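Local coordinates for protein cellulase (Rhodothermus marinus, PDB 3B7M) that hydrolyses internal beta-1,4-glucosidic bonds of cellulose as a heat-stable endoglucanase of glycosyl hydrolase family 12, at residues Val78-Thr83 and Ser165-Leu171; Ile62-Ile66 and Leu190-Gln194. All coordinates share one frame; numbering follows the deposited sequence.

Interaction 1. Residues Val78-Thr83 and Ser165-Leu171; sequences VRTSWT and SVTELDL
L171 packs against V78 and T80 on the apolar side of this antiparallel contact. With its CG1 trans to the backbone N (chi1 -174°), V78 brings that methyl within 3.6 Å of L171 CB, the two side chains crossing at about a right angle; T80 CG2 comes within 3.7 Å of L171 CG. The T80 hydroxyl is engaged outside the pair, by S212 O and Y96 OH. The opposite face is looser and polar. There the R79 guanidinium lies over D170 CB; its plane and the carboxylate's, 16° apart, are stacked, with D170 OD2 well out of the guanidinium plane, so the long salt bridge (R79 NH2 to D170 OD2, 3.9 Å) is one of charge alone. R79 NH1 donates to E168 O at 3.1 Å. A G1 beta bulge sets both E168 and L169 opposite T80, and S81 OG accepts the E168 N-H in a nearly straight bond of 3.0 Å; a water joins this OG to E168 OE1. D170 sits at the N-cap of helix 171-181, its OD1 taking a weak hydrogen bond from A173 N. Strand 165-170 borders its sheet, 78-85 pairs beyond with 207-215, and W82 and L171 reach strands 91-101, 112-122 and 189-199 of the facing sheet.

Interaction 2. Residues Ile62-Ile66 and Leu190-Gln194; sequences IQFAI and LLSVQ
Q63 and Q194 run side by side in the same direction, their amide planes 30° apart. Q194 NE2 approaches Q63 OE1 from above the carbonyl plane, 37° out of it, and donates a hydrogen bond of 3.0 Å without using a lone-pair direction. The methylenes pack beside this bond, with Q63 CG 3.8 Å from Q194 CG. Q63 reaches there as an extended chain, chi1 at 177° turning its CG away from the backbone N. The other flat group, the ring of F64, extends past the pair on the other face, to R18 and V215. Along the backbone, F64 and V193 form a hydrogen-bonded antiparallel pair, F64 N to V193 O at 2.8 Å and V193 N to F64 O at 2.9 Å. At the far end I66 N binds L191 O at 3.0 Å, while I66 CG1 rests 3.2 Å from L190 O; a water donates to L191 O. Replacing Q63 with an alanine would probably leave Q194 NE2 without this acceptor and remove the Q63 CG contact to Q194 CG, so that the Q194 amide could turn more freely. In family 12 enzymes the concave side of the larger, curved sheet forms the substrate cleft, so Q63 and Q194 probably belong to its surroundings. The strand pair thus has two chemical sides: F64 and V193 face strand 207-215 within the beta sandwich, an apolar setting, whereas the glutamine pair gives the other side an amide-lined, hydrogen-bonding surface.

Overall arrangement
The two contacts illustrate how a jelly roll is built from strand pairs distant in sequence. Interaction 1 closes the border of the six-stranded sheet and interaction 2 lies within the nine-stranded one, their centres 14 Å apart. They meet in the core between the sheets, where L171 CD1 packs 4.1 Å from V193 CG1. Strands 61-65 and 78-85 are consecutive yet belong to opposite sheets, and along the chain interaction 1 is nested within the loop closed by interaction 2. As in other family 12 enzymes, the cleft probably lies on the side of the larger sheet turned away from interaction 1, leaving interaction 2 the nearer neighbour of substrate.

Interaction 1. Residues Val78-Thr83 and Ser165-Leu171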
loop_
_atom_site.group_PDB
_atom_site.type_symbol
_atom_site.label_atom_id
_atom_site.label_comp_id
_atom_site.label_asym_id
_atom_site.label_seq_id
_atom_site.Cartn_x
_atom_site.Cartn_y
_atom_site.Cartn_z
ATOM N N VAL A 78 6.718 -10.163 10.387
ATOM C CA VAL A 78 6.274 -8.878 9.848
ATOM C C VAL A 78 4.805 -8.675 10.210
ATOM O O VAL A 78 3.939 -9.428 9.764
ATOM C CB VAL A 78 6.465 -8.758 8.300
ATOM C CG1 VAL A 78 6.127 -7.340 7.830
ATOM C CG2 VAL A 78 7.892 -9.115 7.880
ATOM N N ARG A 79 4.533 -7.664 11.029
ATOM C CA ARG A 79 3.185 -7.384 11.505
ATOM C C ARG A 79 2.788 -5.947 11.219
ATOM O O ARG A 79 3.645 -5.074 11.135
ATOM C CB ARG A 79 3.093 -7.614 13.013
ATOM C CG ARG A 79 3.400 -9.028 13.448
ATOM C CD ARG A 79 2.175 -9.898 13.441
ATOM N NE ARG A 79 2.560 -11.309 13.481
ATOM C CZ ARG A 79 1.713 -12.320 13.618
ATOM N NH1 ARG A 79 0.403 -12.097 13.726
ATOM N NH2 ARG A 79 2.184 -13.562 13.647
ATOM N N THR A 80 1.486 -5.715 11.091
ATOM C CA THR A 80 0.957 -4.384 10.866
ATOM C C THR A 80 -0.474 -4.215 11.388
ATOM O O THR A 80 -1.277 -5.158 11.351
ATOM C CB THR A 80 1.037 -4.009 9.373
ATOM O OG1 THR A 80 0.804 -2.610 9.219
ATOM C CG2 THR A 80 0.022 -4.812 8.542
ATOM N N SER A 81 -0.780 -3.017 11.879
ATOM C CA SER A 81 -2.152 -2.631 12.199
ATOM C C SER A 81 -2.540 -1.348 11.461
ATOM O O SER A 81 -1.687 -0.526 11.138
ATOM C CB SER A 81 -2.337 -2.457 13.716
ATOM O OG SER A 81 -1.838 -3.594 14.402
ATOM N N TRP A 82 -3.831 -1.190 11.185
ATOM C CA TRP A 82 -4.327 -0.038 10.462
ATOM C C TRP A 82 -5.842 0.065 10.597
ATOM O O TRP A 82 -6.540 -0.949 10.639
ATOM C CB TRP A 82 -3.923 -0.128 8.986
ATOM C CG TRP A 82 -4.173 1.108 8.200
ATOM C CD1 TRP A 82 -3.898 2.392 8.582
ATOM C CD2 TRP A 82 -4.721 1.190 6.876
ATOM N NE1 TRP A 82 -4.251 3.267 7.584
ATOM C CE2 TRP A 82 -4.767 2.562 6.528
ATOM C CE3 TRP A 82 -5.183 0.235 5.948
ATOM C CZ2 TRP A 82 -5.249 3.012 5.290
ATOM C CZ3 TRP A 82 -5.666 0.679 4.719
ATOM C CH2 TRP A 82 -5.701 2.060 4.402
ATOM N N THR A 83 -6.345 1.287 10.675
ATOM C CA THR A 83 -7.782 1.504 10.604
ATOM C C THR A 83 -8.082 2.555 9.555
ATOM O O THR A 83 -7.519 3.640 9.581
ATOM C CB THR A 83 -8.380 1.928 11.960
ATOM O OG1 THR A 83 -7.970 1.000 12.960
ATOM C CG2 THR A 83 -9.920 1.949 11.902
ATOM N N SER A 165 -10.381 -2.492 9.281
ATOM C CA SER A 165 -9.485 -2.569 10.412
ATOM C C SER A 165 -8.730 -3.882 10.420
ATOM O O SER A 165 -9.331 -4.947 10.299
ATOM C CB SER A 165 -10.296 -2.411 11.699
ATOM O OG SER A 165 -9.448 -2.475 12.820
ATOM N N VAL A 166 -7.407 -3.812 10.530
ATOM C CA VAL A 166 -6.614 -5.022 10.783
ATOM C C VAL A 166 -5.716 -4.771 11.976
ATOM O O VAL A 166 -5.198 -3.654 12.144
ATOM C CB VAL A 166 -5.767 -5.477 9.560
ATOM C CG1 VAL A 166 -6.658 -5.963 8.431
ATOM C CG2 VAL A 166 -4.812 -4.365 9.089
ATOM N N THR A 167 -5.558 -5.785 12.826
ATOM C CA THR A 167 -4.656 -5.674 13.969
ATOM C C THR A 167 -3.704 -6.865 13.998
ATOM O O THR A 167 -4.120 -8.023 13.970
ATOM C CB THR A 167 -5.406 -5.437 15.337
ATOM O OG1 THR A 167 -4.525 -5.687 16.449
ATOM C CG2 THR A 167 -6.624 -6.321 15.460
ATOM N N GLU A 168 -2.414 -6.554 14.031
ATOM C CA GLU A 168 -1.358 -7.554 14.000
ATOM C C GLU A 168 -1.536 -8.488 12.812
ATOM O O GLU A 168 -1.352 -9.697 12.937
ATOM C CB GLU A 168 -1.307 -8.360 15.302
ATOM C CG GLU A 168 -1.541 -7.547 16.549
ATOM C CD GLU A 168 -0.278 -7.082 17.197
ATOM O OE1 GLU A 168 0.597 -6.523 16.495
ATOM O OE2 GLU A 168 -0.175 -7.274 18.436
ATOM N N LEU A 169 -1.902 -7.925 11.663
ATOM C CA LEU A 169 -1.969 -8.696 10.431
ATOM C C LEU A 169 -0.585 -9.263 10.113
ATOM O O LEU A 169 0.424 -8.562 10.203
ATOM C CB LEU A 169 -2.471 -7.840 9.263
ATOM C CG LEU A 169 -2.666 -8.573 7.926
ATOM C CD1 LEU A 169 -3.852 -9.522 7.981
ATOM C CD2 LEU A 169 -2.829 -7.578 6.782
ATOM N N ASP A 170 -0.548 -10.540 9.761
ATOM C CA ASP A 170 0.719 -11.216 9.505
ATOM C C ASP A 170 1.116 -10.997 8.049
ATOM O O ASP A 170 0.671 -11.732 7.182
ATOM C CB ASP A 170 0.564 -12.704 9.825
ATOM C CG ASP A 170 1.847 -13.500 9.626
ATOM O OD1 ASP A 170 2.877 -12.951 9.160
ATOM O OD2 ASP A 170 1.807 -14.709 9.944
ATOM N N LEU A 171 1.950 -9.987 7.786
ATOM C CA LEU A 171 2.358 -9.701 6.408
ATOM C C LEU A 171 3.257 -10.785 5.828
ATOM O O LEU A 171 3.290 -10.979 4.615
ATOM C CB LEU A 171 3.024 -8.334 6.275
ATOM C CG LEU A 171 2.168 -7.106 6.574
ATOM C CD1 LEU A 171 3.014 -5.850 6.413
ATOM C CD2 LEU A 171 0.934 -7.060 5.681
HETATM O O HOH W 1 0.726 -4.689 14.548
#

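Interaction 2. Residues Ile62-Ile66 and Leu190-Gln194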
loop_
_atom_site.group_PDB
_atom_site.type_symbol
_atom_site.label_atom_id
_atom_site.label_comp_id
_atom_site.label_asym_id
_atom_site.label_seq_id
_atom_site.Cartn_x
_atom_site.Cartn_y
_atom_site.Cartn_z
ATOM N N ILE A 62 1.014 6.342 4.067
ATOM C CA ILE A 62 1.996 6.369 5.141
ATOM C C ILE A 62 2.964 5.205 4.926
ATOM O O ILE A 62 2.537 4.085 4.618
ATOM C CB ILE A 62 1.331 6.344 6.546
ATOM C CG1 ILE A 62 2.394 6.367 7.657
ATOM C CG2 ILE A 62 0.340 5.177 6.668
ATOM C CD1 ILE A 62 1.840 6.775 9.047
ATOM N N GLN A 63 4.261 5.474 5.072
ATOM C CA GLN A 63 5.294 4.516 4.686
ATOM C C GLN A 63 6.258 4.247 5.829
ATOM O O GLN A 63 6.639 5.179 6.536
ATOM C CB GLN A 63 6.095 5.068 3.486
ATOM C CG GLN A 63 7.246 4.178 3.064
ATOM C CD GLN A 63 8.179 4.816 2.049
ATOM O OE1 GLN A 63 8.124 4.499 0.864
ATOM N NE2 GLN A 63 9.064 5.696 2.518
ATOM N N PHE A 64 6.631 2.978 5.998
ATOM C CA PHE A 64 7.757 2.576 6.842
ATOM C C PHE A 64 8.856 2.082 5.910
ATOM O O PHE A 64 8.663 1.097 5.185
ATOM C CB PHE A 64 7.346 1.465 7.839
ATOM C CG PHE A 64 8.491 0.929 8.679
ATOM C CD1 PHE A 64 9.166 1.754 9.580
ATOM C CD2 PHE A 64 8.879 -0.414 8.584
ATOM C CE1 PHE A 64 10.223 1.255 10.364
ATOM C CE2 PHE A 64 9.939 -0.922 9.356
ATOM C CZ PHE A 64 10.614 -0.087 10.244
ATOM N N ALA A 65 9.978 2.803 5.882
ATOM C CA ALA A 65 11.148 2.375 5.118
ATOM C C ALA A 65 11.960 1.485 6.041
ATOM O O ALA A 65 12.184 1.841 7.200
ATOM C CB ALA A 65 11.962 3.567 4.668
ATOM N N ILE A 66 12.349 0.310 5.558
ATOM C CA ILE A 66 13.157 -0.603 6.365
ATOM C C ILE A 66 14.500 0.088 6.670
ATOM O O ILE A 66 15.170 0.571 5.756
ATOM C CB ILE A 66 13.344 -1.998 5.686
ATOM C CG1 ILE A 66 11.998 -2.595 5.225
ATOM C CG2 ILE A 66 14.094 -2.977 6.604
ATOM C CD1 ILE A 66 10.959 -2.865 6.298
ATOM N N LEU A 190 13.375 -6.723 1.184
ATOM C CA LEU A 190 12.176 -5.980 1.515
ATOM C C LEU A 190 12.563 -4.528 1.783
ATOM O O LEU A 190 13.273 -4.240 2.743
ATOM C CB LEU A 190 11.528 -6.590 2.765
ATOM C CG LEU A 190 10.330 -5.902 3.430
ATOM C CD1 LEU A 190 9.236 -5.599 2.452
ATOM C CD2 LEU A 190 9.794 -6.768 4.542
ATOM N N LEU A 191 12.089 -3.619 0.941
ATOM C CA LEU A 191 12.492 -2.213 1.011
ATOM C C LEU A 191 11.593 -1.325 1.868
ATOM O O LEU A 191 12.077 -0.492 2.655
ATOM C CB LEU A 191 12.584 -1.626 -0.400
ATOM C CG LEU A 191 13.641 -2.186 -1.363
ATOM C CD1 LEU A 191 13.635 -1.371 -2.641
ATOM C CD2 LEU A 191 15.036 -2.190 -0.750
ATOM N N SER A 192 10.281 -1.470 1.694
ATOM C CA SER A 192 9.337 -0.624 2.405
ATOM C C SER A 192 7.951 -1.234 2.490
ATOM O O SER A 192 7.596 -2.130 1.703
ATOM C CB SER A 192 9.238 0.750 1.730
ATOM O OG SER A 192 8.900 0.611 0.365
ATOM N N VAL A 193 7.178 -0.728 3.447
ATOM C CA VAL A 193 5.786 -1.116 3.624
ATOM C C VAL A 193 4.995 0.170 3.697
ATOM O O VAL A 193 5.270 1.020 4.561
ATOM C CB VAL A 193 5.556 -1.887 4.940
ATOM C CG1 VAL A 193 4.047 -2.102 5.173
ATOM C CG2 VAL A 193 6.317 -3.222 4.934
ATOM N N GLN A 194 4.016 0.310 2.810
ATOM C CA GLN A 194 3.152 1.490 2.793
ATOM C C GLN A 194 1.708 1.063 2.885
ATOM O O GLN A 194 1.371 -0.039 2.456
ATOM C CB GLN A 194 3.292 2.242 1.473
ATOM C CG GLN A 194 4.685 2.365 0.929
ATOM C CD GLN A 194 4.703 3.118 -0.366
ATOM O OE1 GLN A 194 4.047 2.739 -1.321
ATOM N NE2 GLN A 194 5.454 4.201 -0.406
HETATM O O HOH W 2 14.584 0.715 2.434
#